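Local coordinates for protein macrophomate synthase intermolecular Diels-Alderase (Macrophoma commelinae, PDB 1IZC) that belongs to the HpcH/HpaI aldolase/citrate lyase family of TIM-barrel enzymes and holds a magnesium ion and pyruvic acid in its pocket, at residues V46-P51 / Q274-G279; F66-V71 / L97-V102. The protein carries 1 engineered substitution. One frame throughout, in Å; residues are numbered along the deposited sequence.

Contact 1: V46-P51 / Q274-G279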
# COMPACT_ATOMS: atom_id res chain seq x y z
N VAL A 46 -18.52 -18.43 1.56
CA VAL A 46 -18.80 -17.01 1.43
C VAL A 46 -18.04 -16.43 0.24
O VAL A 46 -16.88 -16.79 -0.00
CB VAL A 46 -18.42 -16.27 2.75
CG1 VAL A 46 -16.93 -16.42 3.05
CG2 VAL A 46 -18.81 -14.80 2.68
N ALA A 47 -18.72 -15.56 -0.51
CA ALA A 47 -18.12 -14.91 -1.68
C ALA A 47 -17.42 -13.66 -1.16
O ALA A 47 -17.99 -12.92 -0.35
CB ALA A 47 -19.19 -14.56 -2.69
N HIS A 48 -16.20 -13.43 -1.64
CA HIS A 48 -15.35 -12.34 -1.17
C HIS A 48 -14.89 -11.45 -2.34
O HIS A 48 -14.05 -11.85 -3.17
CB HIS A 48 -14.18 -13.02 -0.41
CG HIS A 48 -13.12 -12.11 0.13
ND1 HIS A 48 -13.38 -10.84 0.61
CD2 HIS A 48 -11.82 -12.35 0.41
CE1 HIS A 48 -12.29 -10.35 1.16
NE2 HIS A 48 -11.32 -11.25 1.05
N GLY A 49 -15.48 -10.25 -2.41
CA GLY A 49 -15.17 -9.31 -3.47
C GLY A 49 -14.57 -8.00 -2.95
O GLY A 49 -14.16 -7.16 -3.75
N ILE A 50 -14.52 -7.83 -1.64
CA ILE A 50 -13.92 -6.62 -1.05
C ILE A 50 -12.42 -6.86 -0.99
O ILE A 50 -11.96 -7.78 -0.30
CB ILE A 50 -14.44 -6.39 0.39
CG1 ILE A 50 -15.95 -6.11 0.35
CG2 ILE A 50 -13.71 -5.20 1.01
CD1 ILE A 50 -16.62 -6.10 1.73
N PRO A 51 -11.63 -6.03 -1.70
CA PRO A 51 -10.17 -6.19 -1.73
C PRO A 51 -9.48 -5.72 -0.46
O PRO A 51 -8.80 -4.68 -0.45
CB PRO A 51 -9.78 -5.37 -2.96
CG PRO A 51 -10.72 -4.21 -2.87
CD PRO A 51 -12.05 -4.86 -2.50
N GLN A 274 -23.44 -16.30 1.41
CA GLN A 274 -23.39 -14.88 1.76
C GLN A 274 -22.33 -14.27 0.84
O GLN A 274 -21.44 -14.97 0.36
CB GLN A 274 -23.02 -14.75 3.24
CG GLN A 274 -23.59 -13.54 3.99
CD GLN A 274 -24.93 -13.05 3.47
OE1 GLN A 274 -24.98 -12.25 2.53
NE2 GLN A 274 -26.01 -13.51 4.07
N PHE A 275 -22.45 -12.97 0.57
CA PHE A 275 -21.53 -12.26 -0.31
C PHE A 275 -21.12 -11.04 0.50
O PHE A 275 -21.98 -10.31 1.00
CB PHE A 275 -22.29 -11.91 -1.59
CG PHE A 275 -23.17 -13.04 -2.06
CD1 PHE A 275 -24.40 -13.29 -1.43
CD2 PHE A 275 -22.73 -13.93 -3.03
CE1 PHE A 275 -25.16 -14.41 -1.75
CE2 PHE A 275 -23.48 -15.07 -3.36
CZ PHE A 275 -24.70 -15.31 -2.72
N ASP A 276 -19.81 -10.82 0.65
CA ASP A 276 -19.41 -9.71 1.49
C ASP A 276 -19.91 -8.34 1.08
O ASP A 276 -20.45 -7.62 1.92
CB ASP A 276 -17.88 -9.73 1.76
CG ASP A 276 -17.02 -9.56 0.51
OD1 ASP A 276 -17.54 -9.51 -0.62
OD2 ASP A 276 -15.80 -9.47 0.71
N VAL A 277 -19.80 -7.98 -0.20
CA VAL A 277 -20.25 -6.64 -0.60
C VAL A 277 -21.75 -6.43 -0.46
O VAL A 277 -22.21 -5.49 0.22
CB VAL A 277 -19.84 -6.33 -2.06
CG1 VAL A 277 -20.37 -4.97 -2.48
CG2 VAL A 277 -18.32 -6.35 -2.17
N TRP A 278 -22.55 -7.29 -1.09
CA TRP A 278 -23.99 -7.13 -0.99
C TRP A 278 -24.50 -7.39 0.41
O TRP A 278 -25.44 -6.73 0.85
CB TRP A 278 -24.70 -8.08 -1.97
CG TRP A 278 -24.57 -7.67 -3.40
CD1 TRP A 278 -23.87 -6.61 -3.89
CD2 TRP A 278 -25.18 -8.31 -4.53
NE1 TRP A 278 -24.00 -6.55 -5.26
CE2 TRP A 278 -24.80 -7.58 -5.68
CE3 TRP A 278 -26.01 -9.43 -4.68
CZ2 TRP A 278 -25.22 -7.94 -6.96
CZ3 TRP A 278 -26.43 -9.79 -5.96
CH2 TRP A 278 -26.03 -9.04 -7.08
N GLY A 279 -23.89 -8.35 1.10
CA GLY A 279 -24.32 -8.68 2.45
C GLY A 279 -24.16 -7.51 3.42
O GLY A 279 -25.08 -7.16 4.16

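Contact 2: F66-V71 / L97-V102. With PYR (pyruvic acid), chain C.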
# COMPACT_ATOMS: atom_id res chain seq x y z
N PHE A 66 -15.48 -22.65 2.72
CA PHE A 66 -14.61 -22.07 1.71
C PHE A 66 -14.82 -20.57 1.60
O PHE A 66 -15.86 -20.05 1.98
CB PHE A 66 -14.85 -22.71 0.32
CG PHE A 66 -16.20 -22.40 -0.30
CD1 PHE A 66 -16.43 -21.20 -0.98
CD2 PHE A 66 -17.24 -23.33 -0.22
CE1 PHE A 66 -17.67 -20.94 -1.58
CE2 PHE A 66 -18.49 -23.08 -0.81
CZ PHE A 66 -18.70 -21.88 -1.49
N VAL A 67 -13.80 -19.88 1.08
CA VAL A 67 -13.89 -18.45 0.82
C VAL A 67 -13.69 -18.43 -0.69
O VAL A 67 -12.70 -18.97 -1.20
CB VAL A 67 -12.77 -17.64 1.49
CG1 VAL A 67 -12.87 -16.16 1.06
CG2 VAL A 67 -12.90 -17.74 3.02
N TRP A 68 -14.64 -17.84 -1.40
CA TRP A 68 -14.63 -17.75 -2.86
C TRP A 68 -14.17 -16.33 -3.20
O TRP A 68 -14.92 -15.38 -3.03
CB TRP A 68 -16.06 -17.99 -3.35
CG TRP A 68 -16.25 -18.21 -4.80
CD1 TRP A 68 -16.23 -19.40 -5.47
CD2 TRP A 68 -16.60 -17.21 -5.77
NE1 TRP A 68 -16.55 -19.21 -6.79
CE2 TRP A 68 -16.78 -17.87 -7.00
CE3 TRP A 68 -16.78 -15.82 -5.71
CZ2 TRP A 68 -17.13 -17.19 -8.18
CZ3 TRP A 68 -17.14 -15.14 -6.88
CH2 TRP A 68 -17.30 -15.83 -8.09
N ILE A 69 -12.93 -16.21 -3.67
CA ILE A 69 -12.38 -14.89 -4.00
C ILE A 69 -12.54 -14.61 -5.49
O ILE A 69 -12.11 -15.39 -6.32
CB ILE A 69 -10.90 -14.82 -3.61
CG1 ILE A 69 -10.74 -15.18 -2.13
CG2 ILE A 69 -10.34 -13.42 -3.91
CD1 ILE A 69 -9.30 -15.20 -1.63
N ASP A 70 -13.16 -13.47 -5.81
CA ASP A 70 -13.39 -13.11 -7.20
C ASP A 70 -12.33 -12.15 -7.72
O ASP A 70 -12.30 -10.97 -7.36
CB ASP A 70 -14.78 -12.48 -7.35
CG ASP A 70 -15.12 -12.14 -8.78
OD1 ASP A 70 -14.40 -12.59 -9.69
OD2 ASP A 70 -16.12 -11.43 -9.00
N VAL A 71 -11.44 -12.67 -8.57
CA VAL A 71 -10.40 -11.85 -9.13
C VAL A 71 -10.83 -11.37 -10.51
O VAL A 71 -10.23 -10.46 -11.07
CB VAL A 71 -9.06 -12.63 -9.22
CG1 VAL A 71 -7.97 -11.75 -9.79
CG2 VAL A 71 -8.66 -13.09 -7.84
N LEU A 97 -11.32 -23.71 2.76
CA LEU A 97 -10.60 -23.90 1.51
C LEU A 97 -10.79 -22.64 0.68
O LEU A 97 -11.74 -21.89 0.89
CB LEU A 97 -11.17 -25.11 0.77
CG LEU A 97 -11.04 -26.38 1.60
CD1 LEU A 97 -11.66 -27.54 0.84
CD2 LEU A 97 -9.56 -26.65 1.91
N VAL A 98 -9.88 -22.39 -0.26
CA VAL A 98 -10.00 -21.18 -1.07
C VAL A 98 -10.25 -21.49 -2.54
O VAL A 98 -9.53 -22.29 -3.14
CB VAL A 98 -8.72 -20.30 -0.98
CG1 VAL A 98 -8.86 -19.09 -1.89
CG2 VAL A 98 -8.49 -19.87 0.46
N ILE A 99 -11.29 -20.87 -3.08
CA ILE A 99 -11.64 -21.03 -4.50
C ILE A 99 -11.49 -19.64 -5.09
O ILE A 99 -11.92 -18.64 -4.48
CB ILE A 99 -13.10 -21.51 -4.65
CG1 ILE A 99 -13.24 -22.90 -4.04
CG2 ILE A 99 -13.49 -21.53 -6.14
CD1 ILE A 99 -14.69 -23.33 -3.79
N VAL A 100 -10.88 -19.56 -6.27
CA VAL A 100 -10.66 -18.26 -6.87
C VAL A 100 -11.21 -18.23 -8.28
O VAL A 100 -10.93 -19.13 -9.08
CB VAL A 100 -9.15 -17.91 -6.96
CG1 VAL A 100 -8.97 -16.55 -7.64
CG2 VAL A 100 -8.55 -17.88 -5.57
N ARG A 101 -12.05 -17.24 -8.57
CA ARG A 101 -12.52 -17.09 -9.93
C ARG A 101 -11.55 -16.11 -10.55
O ARG A 101 -11.43 -14.96 -10.11
CB ARG A 101 -13.93 -16.52 -10.05
CG ARG A 101 -14.14 -16.13 -11.50
CD ARG A 101 -15.53 -15.82 -11.84
NE ARG A 101 -15.99 -14.57 -11.26
CZ ARG A 101 -17.24 -14.17 -11.39
NH1 ARG A 101 -18.09 -14.94 -12.07
NH2 ARG A 101 -17.66 -13.03 -10.85
N VAL A 102 -10.86 -16.55 -11.59
CA VAL A 102 -9.85 -15.74 -12.23
C VAL A 102 -10.31 -15.11 -13.53
O VAL A 102 -11.32 -15.51 -14.09
CB VAL A 102 -8.61 -16.60 -12.56
CG1 VAL A 102 -8.04 -17.20 -11.28
CG2 VAL A 102 -9.00 -17.73 -13.53
C PYR C . -22.76 -14.21 -13.54
O PYR C . -22.45 -13.67 -14.62
OXT PYR C . -23.94 -14.32 -13.12
CA PYR C . -21.57 -14.72 -12.77
O3 PYR C . -20.40 -14.61 -13.16
CB PYR C . -21.92 -15.38 -11.50

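Contact 1: V46-P51 / Q274-G279
Asp276 lies with its carboxylate across the end of strand 43-48 and the loop that follows it, where three N-H groups converge on it. Its OD1 takes the backbone N of Gly49 at 2.8 Å, while OD2 is shared by two donors, His48 ND1 at 2.8 Å and Ile50 N at 3.1 Å. All three bonds use the syn side of the carboxylate, yet the two donors at OD2 arrive from opposite faces of its plane, so the group is held against rotation. The imidazole offers ND1 edge-on, with OD2 only 4° out of the ring plane, although ring and carboxylate are turned 73° apart. His48 is itself fixed by a second hydrogen bond, between NE2 and Thr56 OG1, and by the edge-to-face ring of Phe76. The carboxylate can reach these donors because CG of Asp276 sits between its own backbone N and carbonyl carbon (chi1 63°), a conformation that also brings OD1 into a weak bond with Val277 N.

Beside this polar cluster the branches fit closely: CG1 of Ile50 packs on Val277 CG2 at 3.5 Å, tighter than usual for two carbons, and Ala47 CB meets Phe275 CD2 obliquely. Trp152 of the third subunit packs on Ala47, Asp276 and Val277, so the seam is covered from another chain. The backbones run parallel: Ala47 N bonds to Gln274 O at 2.9 Å, and Asp276 N to Ala47 O at 3.0 Å. Phe275 is the N-cap residue of helix 276-295, and the carboxylate therefore stands in that helix's first turn, where the helix dipole would tend to favour its negative charge. Pairing the last strand, 271-275, with the first, 43-48, is the closure of an eight-stranded parallel TIM barrel.

Contact 2: F66-V71 / L97-V102
Arg101 grips Asp70 side-on in a salt bridge, NE to OD1 at 3.0 Å and NH2 to OD2 at 2.9 Å. Both oxygens lie near the guanidinium plane but are met from above the carboxylate plane, the two planes being 61° apart. The remaining nitrogen, NH1, donates to O3 of pyruvic acid at 2.6 Å, close to the guanidinium plane, and also bonds to Gln183 OE1. A bend at chi3 (71°) turns the arginine's end into this position, and CH2 of Trp68 lies over the centre of one face of the guanidinium, 3.6 Å above its plane.

Strands 66-70 and 97-101, joined by helix 78-91 in a beta-alpha-beta crossover, are parallel neighbours in the TIM barrel, and five backbone hydrogen bonds set Asp70 beside Arg101. Earlier along the strands, on the sheet face that carries Arg101, CG2 of Ile99 touches Trp68 CD1 at 3.5 Å, and Ile99 CD1 makes a CH-pi contact over the Phe66 ring. On the other face, Ile69 and Val98 turn to helix 78-91. Farther out, Trp152 NE1 of the third subunit bonds to Asp70 OD2, and His73 N bonds to OD1, so each carboxylate oxygen has a second partner.

From the N terminus, the chain lays down strand 43-48, passes through helix 53-61 and enters strand 66-70. Contact 2 closes first, when the chain returns after helix 78-91 as strand 97-101, a short loop of 25 residues. Contact 1 closes last, 222 residues after its first segment, when strand 271-275 meets strand 43-48 and runs on into helix 276-295. The second contact is thus nested inside the first, and the two do not cross. They meet directly, since strands 43-48 and 66-70 are neighbours: His48 CB packs on Val67 CG1 at 3.7 Å. Together they tie strands 271-275, 43-48, 66-70 and 97-101 side by side.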